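Local coordinates for structural polyprotein, VP3 (Israeli acute paralysis virus, PDB 5CDD) that probably serves as a structural building block of the viral shell, as one of the jelly-roll capsid proteins cut from the structural polyprotein, at residues T244-P249 / D254-V259; L69-T74 / G151-F156; T115-A120 / Q281-P286. One frame throughout, in Å; residues are numbered along the deposited sequence.

Contact 1. Residues T244-P249 / D254-V259; sequences TKLMAP and DNVSIV
L246 and V256 meet tip to tip, and the closest approach is methyl to methyl: L246 CD2 stands 3.5 Å from V256 CG2. The same leucine methyl lies 3.9 Å from V256 CG1, so it rests against both branches of the valine, while L246 CD1 touches CG1 more loosely. L246 reaches this far because its CG is anti to the backbone N (chi1 -179°), which sends the isobutyl group out toward the other strand. This is the tight part, and both residues are buried; W71 also packs on V256, and H149 reaches both sides of the contact, touching A248 and V256.

Toward the turn that joins the two strands the packing thins out. A248 CB comes no nearer than 4.5 Å to D254 CA, and the D254 carboxylate is turned off the contact, its OD2 in a long, weak ion pair with K169 of a neighbouring chain. Next to it the N255 amide turns back to the carbonyl of the preceding residue: ND2 donates to D254 O at 2.7 Å, coming from above the carbonyl plane, not along a lone pair.

The contact lies where strand 236-247 of one sheet leads through a short loop into strand 255-265 of the facing sheet. No hydrogen bond spans the two segments. Their grip rests on van der Waals packing, mostly methyl on methyl, which holds the two sheet ends together beside the 250-253 connection.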
loop_
_atom_site.group_PDB
_atom_site.type_symbol
_atom_site.label_atom_id
_atom_site.label_comp_id
_atom_site.label_asym_id
_atom_site.label_seq_id
_atom_site.Cartn_x
_atom_site.Cartn_y
_atom_site.Cartn_z
ATOM N N THR B 244 -59.130 -28.730 40.336
ATOM C CA THR B 244 -60.538 -28.639 40.694
ATOM C C THR B 244 -61.325 -29.250 39.541
ATOM O O THR B 244 -61.203 -28.813 38.397
ATOM C CB THR B 244 -60.972 -27.172 40.885
ATOM O OG1 THR B 244 -60.300 -26.622 42.024
ATOM C CG2 THR B 244 -62.478 -27.077 41.087
ATOM N N LYS B 245 -62.126 -30.265 39.846
ATOM C CA LYS B 245 -62.923 -30.950 38.835
ATOM C C LYS B 245 -63.696 -29.962 37.960
ATOM O O LYS B 245 -64.042 -28.867 38.403
ATOM C CB LYS B 245 -63.882 -31.925 39.518
ATOM C CG LYS B 245 -64.217 -33.145 38.683
ATOM C CD LYS B 245 -64.808 -34.245 39.546
ATOM C CE LYS B 245 -64.957 -35.537 38.763
ATOM N NZ LYS B 245 -65.471 -36.645 39.615
ATOM N N LEU B 246 -63.958 -30.352 36.716
ATOM C CA LEU B 246 -64.683 -29.491 35.786
ATOM C C LEU B 246 -66.167 -29.411 36.137
ATOM O O LEU B 246 -66.842 -30.430 36.263
ATOM C CB LEU B 246 -64.530 -30.006 34.353
ATOM C CG LEU B 246 -65.230 -29.176 33.272
ATOM C CD1 LEU B 246 -64.636 -27.776 33.235
ATOM C CD2 LEU B 246 -65.079 -29.852 31.921
ATOM N N MET B 247 -66.668 -28.190 36.291
ATOM C CA MET B 247 -68.068 -27.959 36.627
ATOM C C MET B 247 -68.767 -27.384 35.406
ATOM O O MET B 247 -68.177 -26.598 34.673
ATOM C CB MET B 247 -68.160 -26.975 37.790
ATOM C CG MET B 247 -67.493 -27.469 39.059
ATOM S SD MET B 247 -68.528 -28.623 39.989
ATOM C CE MET B 247 -68.249 -30.165 39.137
ATOM N N ALA B 248 -70.019 -27.767 35.184
ATOM C CA ALA B 248 -70.741 -27.269 34.023
ATOM C C ALA B 248 -72.244 -27.468 34.104
ATOM O O ALA B 248 -72.714 -28.595 34.227
ATOM C CB ALA B 248 -70.216 -27.946 32.773
ATOM N N PRO B 249 -73.023 -26.371 34.034
ATOM C CA PRO B 249 -74.481 -26.507 34.093
ATOM C C PRO B 249 -74.861 -27.402 32.915
ATOM O O PRO B 249 -74.055 -27.596 32.001
ATOM C CB PRO B 249 -74.968 -25.073 33.893
ATOM C CG PRO B 249 -73.854 -24.254 34.451
ATOM C CD PRO B 249 -72.640 -24.955 33.910
ATOM N N ASP B 254 -70.712 -30.831 28.802
ATOM C CA ASP B 254 -69.994 -31.396 29.936
ATOM C C ASP B 254 -68.535 -31.576 29.527
ATOM O O ASP B 254 -67.768 -32.284 30.188
ATOM C CB ASP B 254 -70.594 -32.747 30.330
ATOM C CG ASP B 254 -70.521 -33.763 29.208
ATOM O OD1 ASP B 254 -71.076 -33.488 28.123
ATOM O OD2 ASP B 254 -69.908 -34.834 29.411
ATOM N N ASN B 255 -68.166 -30.926 28.427
ATOM C CA ASN B 255 -66.809 -30.984 27.896
ATOM C C ASN B 255 -66.219 -29.607 27.656
ATOM O O ASN B 255 -66.918 -28.595 27.661
ATOM C CB ASN B 255 -66.779 -31.736 26.571
ATOM C CG ASN B 255 -66.828 -33.232 26.747
ATOM O OD1 ASN B 255 -66.768 -33.978 25.774
ATOM N ND2 ASN B 255 -66.937 -33.683 27.990
ATOM N N VAL B 256 -64.912 -29.606 27.431
ATOM C CA VAL B 256 -64.132 -28.413 27.148
ATOM C C VAL B 256 -62.898 -28.957 26.457
ATOM O O VAL B 256 -62.349 -29.974 26.881
ATOM C CB VAL B 256 -63.685 -27.678 28.436
ATOM C CG1 VAL B 256 -64.881 -27.078 29.136
ATOM C CG2 VAL B 256 -62.959 -28.637 29.365
ATOM N N SER B 257 -62.473 -28.309 25.381
ATOM C CA SER B 257 -61.292 -28.765 24.674
ATOM C C SER B 257 -60.088 -27.964 25.129
ATOM O O SER B 257 -60.189 -26.765 25.395
ATOM C CB SER B 257 -61.479 -28.614 23.166
ATOM O OG SER B 257 -62.543 -29.427 22.710
ATOM N N ILE B 258 -58.953 -28.640 25.238
ATOM C CA ILE B 258 -57.719 -27.988 25.641
ATOM C C ILE B 258 -56.760 -28.029 24.459
ATOM O O ILE B 258 -56.250 -29.088 24.097
ATOM C CB ILE B 258 -57.077 -28.696 26.845
ATOM C CG1 ILE B 258 -58.076 -28.752 27.999
ATOM C CG2 ILE B 258 -55.819 -27.954 27.275
ATOM C CD1 ILE B 258 -57.568 -29.485 29.207
ATOM N N VAL B 259 -56.538 -26.872 23.846
ATOM C CA VAL B 259 -55.641 -26.777 22.703
ATOM C C VAL B 259 -54.238 -26.412 23.175
ATOM O O VAL B 259 -54.069 -25.541 24.030
ATOM C CB VAL B 259 -56.131 -25.711 21.701
ATOM C CG1 VAL B 259 -55.241 -25.701 20.470
ATOM C CG2 VAL B 259 -57.569 -25.994 21.312
#

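Contact 2. Residues L69-T74 / G151-F156; sequences LTWKTT and GRLEIF
The indole of W71 takes L153 CD1 over one face and the backbone of G151 and R152 at its edge. The methyl sits 3.9 Å from the centroid of the six-membered ring, only 2° off the ring normal, a CH-pi contact over the benzene half of the indole. Its distances to the ring atoms are correspondingly even, with W71 CZ3 at 4.1 Å from L153 CD1. At the edge, the CH2 corner of the W71 ring meets the main chain, 3.8 Å from R152 N, which lies in the ring plane, and 4.1 Å from G151 C.

The W71 ring is carried straight out, trans to its own nitrogen (chi1 -178°), and extends from its own strand to the main chain of the other. L153 starts off to one side, but its end bends back toward the tryptophan, and the two side chains run alongside each other, each extending toward the other's strand. G151 brings bare main chain to the ring edge.

Strands 64-72 and 150-159 belong to the two facing sheets of a beta-sandwich, the jelly-roll fold of this capsid family. Here their short segments run at 137° to each other, with axes 10.7 Å apart at closest approach, a spacing filled by side chains. P242 and L195 also pack on W71, and I240, I258 and I81 on L153. The outward-pointing R152 instead makes a weak hydrogen bond from NE to T244 OG1. With no hydrogen bond between the segments, the two sheets are joined here by dispersion and CH-pi contact, a methyl on a ring face and a ring rim on a peptide.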
loop_
_atom_site.group_PDB
_atom_site.type_symbol
_atom_site.label_atom_id
_atom_site.label_comp_id
_atom_site.label_asym_id
_atom_site.label_seq_id
_atom_site.Cartn_x
_atom_site.Cartn_y
_atom_site.Cartn_z
ATOM N N LEU B 69 -56.934 -31.792 23.523
ATOM C CA LEU B 69 -57.443 -32.702 24.542
ATOM C C LEU B 69 -58.912 -32.492 24.896
ATOM O O LEU B 69 -59.509 -31.467 24.565
ATOM C CB LEU B 69 -56.601 -32.560 25.810
ATOM C CG LEU B 69 -55.081 -32.580 25.629
ATOM C CD1 LEU B 69 -54.420 -32.228 26.949
ATOM C CD2 LEU B 69 -54.623 -33.942 25.138
ATOM N N THR B 70 -59.485 -33.480 25.578
ATOM C CA THR B 70 -60.875 -33.420 26.012
ATOM C C THR B 70 -60.914 -33.505 27.533
ATOM O O THR B 70 -60.480 -34.495 28.125
ATOM C CB THR B 70 -61.713 -34.584 25.432
ATOM O OG1 THR B 70 -61.666 -34.545 23.999
ATOM C CG2 THR B 70 -63.163 -34.469 25.882
ATOM N N TRP B 71 -61.418 -32.452 28.164
ATOM C CA TRP B 71 -61.519 -32.417 29.613
ATOM C C TRP B 71 -62.993 -32.532 29.988
ATOM O O TRP B 71 -63.797 -31.651 29.684
ATOM C CB TRP B 71 -60.912 -31.117 30.146
ATOM C CG TRP B 71 -60.912 -30.999 31.641
ATOM C CD1 TRP B 71 -61.019 -32.016 32.549
ATOM C CD2 TRP B 71 -60.749 -29.798 32.404
ATOM N NE1 TRP B 71 -60.933 -31.521 33.828
ATOM C CE2 TRP B 71 -60.766 -30.163 33.768
ATOM C CE3 TRP B 71 -60.589 -28.447 32.066
ATOM C CZ2 TRP B 71 -60.629 -29.224 34.797
ATOM C CZ3 TRP B 71 -60.451 -27.514 33.089
ATOM C CH2 TRP B 71 -60.471 -27.909 34.439
ATOM N N LYS B 72 -63.342 -33.638 30.638
ATOM C CA LYS B 72 -64.717 -33.903 31.043
ATOM C C LYS B 72 -64.945 -33.586 32.510
ATOM O O LYS B 72 -64.006 -33.546 33.302
ATOM C CB LYS B 72 -65.053 -35.375 30.812
ATOM C CG LYS B 72 -64.716 -35.881 29.429
ATOM C CD LYS B 72 -64.880 -37.385 29.354
ATOM C CE LYS B 72 -64.438 -37.909 28.002
ATOM N NZ LYS B 72 -64.519 -39.392 27.932
ATOM N N THR B 73 -66.205 -33.369 32.866
ATOM C CA THR B 73 -66.552 -33.090 34.248
ATOM C C THR B 73 -66.372 -34.401 35.010
ATOM O O THR B 73 -66.425 -34.438 36.236
ATOM C CB THR B 73 -68.009 -32.607 34.358
ATOM O OG1 THR B 73 -68.882 -33.606 33.820
ATOM C CG2 THR B 73 -68.195 -31.307 33.580
ATOM N N THR B 74 -66.132 -35.470 34.255
ATOM C CA THR B 74 -65.939 -36.806 34.802
ATOM C C THR B 74 -64.492 -37.104 35.209
ATOM O O THR B 74 -64.254 -37.910 36.106
ATOM C CB THR B 74 -66.417 -37.874 33.780
ATOM O OG1 THR B 74 -67.754 -38.273 34.102
ATOM C CG2 THR B 74 -65.496 -39.089 33.767
ATOM N N GLY B 151 -63.593 -24.496 36.907
ATOM C CA GLY B 151 -62.657 -25.538 37.281
ATOM C C GLY B 151 -61.254 -24.975 37.204
ATOM O O GLY B 151 -61.069 -23.838 36.772
ATOM N N ARG B 152 -60.263 -25.759 37.614
ATOM C CA ARG B 152 -58.883 -25.301 37.590
ATOM C C ARG B 152 -57.931 -26.359 37.063
ATOM O O ARG B 152 -57.883 -27.474 37.575
ATOM C CB ARG B 152 -58.453 -24.873 38.991
ATOM C CG ARG B 152 -59.067 -23.563 39.434
ATOM C CD ARG B 152 -59.613 -23.653 40.850
ATOM N NE ARG B 152 -58.588 -24.028 41.813
ATOM C CZ ARG B 152 -57.508 -23.301 42.080
ATOM N NH1 ARG B 152 -57.311 -22.150 41.454
ATOM N NH2 ARG B 152 -56.618 -23.737 42.964
ATOM N N LEU B 153 -57.166 -25.993 36.039
ATOM C CA LEU B 153 -56.213 -26.905 35.426
ATOM C C LEU B 153 -54.806 -26.596 35.935
ATOM O O LEU B 153 -54.432 -25.435 36.090
ATOM C CB LEU B 153 -56.288 -26.757 33.901
ATOM C CG LEU B 153 -55.893 -27.931 33.005
ATOM C CD1 LEU B 153 -56.684 -29.178 33.374
ATOM C CD2 LEU B 153 -56.156 -27.547 31.558
ATOM N N GLU B 154 -54.035 -27.643 36.207
ATOM C CA GLU B 154 -52.675 -27.485 36.706
ATOM C C GLU B 154 -51.658 -27.927 35.665
ATOM O O GLU B 154 -51.810 -28.979 35.042
ATOM C CB GLU B 154 -52.486 -28.310 37.978
ATOM C CG GLU B 154 -51.051 -28.409 38.463
ATOM C CD GLU B 154 -50.889 -29.407 39.597
ATOM O OE1 GLU B 154 -51.259 -30.588 39.416
ATOM O OE2 GLU B 154 -50.385 -29.009 40.670
ATOM N N ILE B 155 -50.622 -27.119 35.479
ATOM C CA ILE B 155 -49.566 -27.432 34.526
ATOM C C ILE B 155 -48.239 -27.199 35.237
ATOM O O ILE B 155 -47.886 -26.060 35.537
ATOM C CB ILE B 155 -49.637 -26.520 33.284
ATOM C CG1 ILE B 155 -51.035 -26.582 32.663
ATOM C CG2 ILE B 155 -48.599 -26.960 32.263
ATOM C CD1 ILE B 155 -51.778 -25.256 32.669
ATOM N N PHE B 156 -47.514 -28.277 35.516
ATOM C CA PHE B 156 -46.238 -28.160 36.206
ATOM C C PHE B 156 -45.105 -28.773 35.396
ATOM O O PHE B 156 -45.340 -29.574 34.490
ATOM C CB PHE B 156 -46.325 -28.814 37.595
ATOM C CG PHE B 156 -46.483 -30.311 37.567
ATOM C CD1 PHE B 156 -45.366 -31.143 37.582
ATOM C CD2 PHE B 156 -47.749 -30.891 37.531
ATOM C CE1 PHE B 156 -45.506 -32.531 37.563
ATOM C CE2 PHE B 156 -47.898 -32.275 37.510
ATOM C CZ PHE B 156 -46.773 -33.096 37.526
#

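Contact 3. Residues T115-A120 / Q281-P286; sequences TEVIDA and QVYRPP
Strand 115-118 and the short, weakly bonded strand about 282-283 approach most closely at V117 and Y283, whose CA atoms are 6.6 Å apart, and no hydrogen bond runs between the two segments. Both side chains start toward the other segment and then cross obliquely. V117 CG2 lies over the centre of the phenol ring, 3.6 Å from its centroid and 5° off the normal, a CH-pi contact. The other branch reaches the near rim, with V117 CG1 3.7 Å from Y283 CD2. A chi1 of -179° swings the tyrosine ring away from its own backbone N and lays it across the valine, with CG2 over its face and CG1 near CD2. T115 adds a looser touch, its CG2 4.5 Å from Y283 CE1, at an oblique approach.

The polar ends look to other subunits. Y283 OH hydrogen-bonds to L37 O of one neighbouring chain, and T115 OG1 to T203 OG1 of another. That second chain also pairs antiparallel with T115, I118, V282 and Y283, so the sheet continues across the interface. Within the chain, R103 of strand 101-106 packs on the tyrosine.

Here the C-terminal part of VP3 folds back on its own 111-118 strand at a place where subunits meet. The same tyrosine side chain packs within the chain by its face and bonds a neighbouring subunit by its hydroxyl, consistent with a place where VP3 meets its neighbours in the capsid.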
loop_
_atom_site.group_PDB
_atom_site.type_symbol
_atom_site.label_atom_id
_atom_site.label_comp_id
_atom_site.label_asym_id
_atom_site.label_seq_id
_atom_site.Cartn_x
_atom_site.Cartn_y
_atom_site.Cartn_z
ATOM N N THR B 115 -44.607 -47.667 8.604
ATOM C CA THR B 115 -43.857 -46.453 8.306
ATOM C C THR B 115 -44.188 -45.400 9.358
ATOM O O THR B 115 -45.358 -45.159 9.651
ATOM C CB THR B 115 -44.223 -45.888 6.915
ATOM O OG1 THR B 115 -43.857 -46.830 5.902
ATOM C CG2 THR B 115 -43.494 -44.579 6.666
ATOM N N GLU B 116 -43.161 -44.780 9.928
ATOM C CA GLU B 116 -43.365 -43.748 10.940
ATOM C C GLU B 116 -43.713 -42.417 10.282
ATOM O O GLU B 116 -43.018 -41.964 9.371
ATOM C CB GLU B 116 -42.105 -43.559 11.788
ATOM C CG GLU B 116 -41.632 -44.794 12.529
ATOM C CD GLU B 116 -40.419 -44.515 13.402
ATOM O OE1 GLU B 116 -39.399 -44.023 12.873
ATOM O OE2 GLU B 116 -40.489 -44.789 14.616
ATOM N N VAL B 117 -44.798 -41.803 10.740
ATOM C CA VAL B 117 -45.227 -40.507 10.225
ATOM C C VAL B 117 -45.258 -39.560 11.412
ATOM O O VAL B 117 -46.049 -39.720 12.338
ATOM C CB VAL B 117 -46.624 -40.567 9.595
ATOM C CG1 VAL B 117 -47.022 -39.193 9.098
ATOM C CG2 VAL B 117 -46.625 -41.542 8.443
ATOM N N ILE B 118 -44.389 -38.564 11.370
ATOM C CA ILE B 118 -44.259 -37.603 12.448
ATOM C C ILE B 118 -44.874 -36.247 12.080
ATOM O O ILE B 118 -44.460 -35.613 11.112
ATOM C CB ILE B 118 -42.762 -37.459 12.785
ATOM C CG1 ILE B 118 -42.132 -38.857 12.893
ATOM C CG2 ILE B 118 -42.585 -36.716 14.077
ATOM C CD1 ILE B 118 -40.624 -38.867 12.899
ATOM N N ASP B 119 -45.877 -35.818 12.846
ATOM C CA ASP B 119 -46.545 -34.537 12.601
ATOM C C ASP B 119 -45.768 -33.385 13.229
ATOM O O ASP B 119 -46.140 -32.856 14.275
ATOM C CB ASP B 119 -47.975 -34.547 13.160
ATOM C CG ASP B 119 -48.017 -34.712 14.675
ATOM O OD1 ASP B 119 -49.016 -34.282 15.295
ATOM O OD2 ASP B 119 -47.057 -35.278 15.243
ATOM N N ALA B 120 -44.685 -32.999 12.571
ATOM C CA ALA B 120 -43.829 -31.930 13.058
ATOM C C ALA B 120 -44.429 -30.529 12.999
ATOM O O ALA B 120 -45.192 -30.190 12.094
ATOM C CB ALA B 120 -42.510 -31.945 12.299
ATOM N N GLN B 281 -36.484 -36.818 5.665
ATOM C CA GLN B 281 -37.421 -37.122 4.593
ATOM C C GLN B 281 -38.818 -36.631 4.914
ATOM O O GLN B 281 -39.283 -36.745 6.045
ATOM C CB GLN B 281 -37.448 -38.630 4.328
ATOM C CG GLN B 281 -38.558 -39.079 3.391
ATOM C CD GLN B 281 -38.444 -40.543 3.014
ATOM O OE1 GLN B 281 -38.199 -41.399 3.866
ATOM N NE2 GLN B 281 -38.634 -40.842 1.733
ATOM N N VAL B 282 -39.481 -36.081 3.904
ATOM C CA VAL B 282 -40.832 -35.565 4.062
ATOM C C VAL B 282 -41.851 -36.634 3.689
ATOM O O VAL B 282 -41.786 -37.210 2.602
ATOM C CB VAL B 282 -41.062 -34.341 3.162
ATOM C CG1 VAL B 282 -42.488 -33.851 3.316
ATOM C CG2 VAL B 282 -40.069 -33.245 3.517
ATOM N N TYR B 283 -42.790 -36.901 4.593
ATOM C CA TYR B 283 -43.817 -37.896 4.323
ATOM C C TYR B 283 -44.813 -37.322 3.326
ATOM O O TYR B 283 -45.366 -36.240 3.533
ATOM C CB TYR B 283 -44.551 -38.296 5.602
ATOM C CG TYR B 283 -45.597 -39.350 5.347
ATOM C CD1 TYR B 283 -45.234 -40.657 5.017
ATOM C CD2 TYR B 283 -46.950 -39.030 5.375
ATOM C CE1 TYR B 283 -46.194 -41.614 4.718
ATOM C CE2 TYR B 283 -47.918 -39.978 5.077
ATOM C CZ TYR B 283 -47.534 -41.268 4.748
ATOM O OH TYR B 283 -48.487 -42.206 4.431
ATOM N N ARG B 284 -45.042 -38.061 2.248
ATOM C CA ARG B 284 -45.949 -37.620 1.203
ATOM C C ARG B 284 -47.131 -38.562 1.068
ATOM O O ARG B 284 -46.992 -39.654 0.522
ATOM C CB ARG B 284 -45.188 -37.546 -0.113
ATOM C CG ARG B 284 -43.823 -36.897 0.028
ATOM C CD ARG B 284 -43.102 -36.956 -1.279
ATOM N NE ARG B 284 -43.824 -36.204 -2.283
ATOM C CZ ARG B 284 -43.763 -36.457 -3.581
ATOM N NH1 ARG B 284 -43.009 -37.453 -4.029
ATOM N NH2 ARG B 284 -44.462 -35.712 -4.429
ATOM N N PRO B 285 -48.320 -38.141 1.548
ATOM C CA PRO B 285 -49.540 -38.953 1.489
ATOM C C PRO B 285 -49.826 -39.625 0.143
ATOM O O PRO B 285 -50.114 -38.954 -0.847
ATOM C CB PRO B 285 -50.636 -37.956 1.874
ATOM C CG PRO B 285 -49.932 -37.026 2.808
ATOM C CD PRO B 285 -48.624 -36.799 2.081
ATOM N N PRO B 286 -49.745 -40.967 0.090
ATOM C CA PRO B 286 -50.016 -41.660 -1.175
ATOM C C PRO B 286 -51.477 -41.452 -1.577
ATOM O O PRO B 286 -52.310 -41.071 -0.751
ATOM C CB PRO B 286 -49.724 -43.123 -0.842
ATOM C CG PRO B 286 -48.719 -43.034 0.256
ATOM C CD PRO B 286 -49.265 -41.917 1.108
#

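Contacts 1 and 2 form one continuous region, their centres 7 Å apart. Strands 64-72 and 255-265 are neighbours in one sheet, with V256 O 2.9 Å from W71 N and I258 O 2.8 Å from L69 N, both probable hydrogen bonds; strands 236-247 and 150-159 are neighbours in the facing sheet. Each contact thus spans the same pair of sheets. Contact 3 lies apart, its centre 33 Å from that of contact 1 and 31 Å from that of contact 2, nearest atoms about 12 and 11 Å away. Contact 1 is nested inside the loop that contact 3 closes, whereas contacts 2 and 3 alternate along the chain.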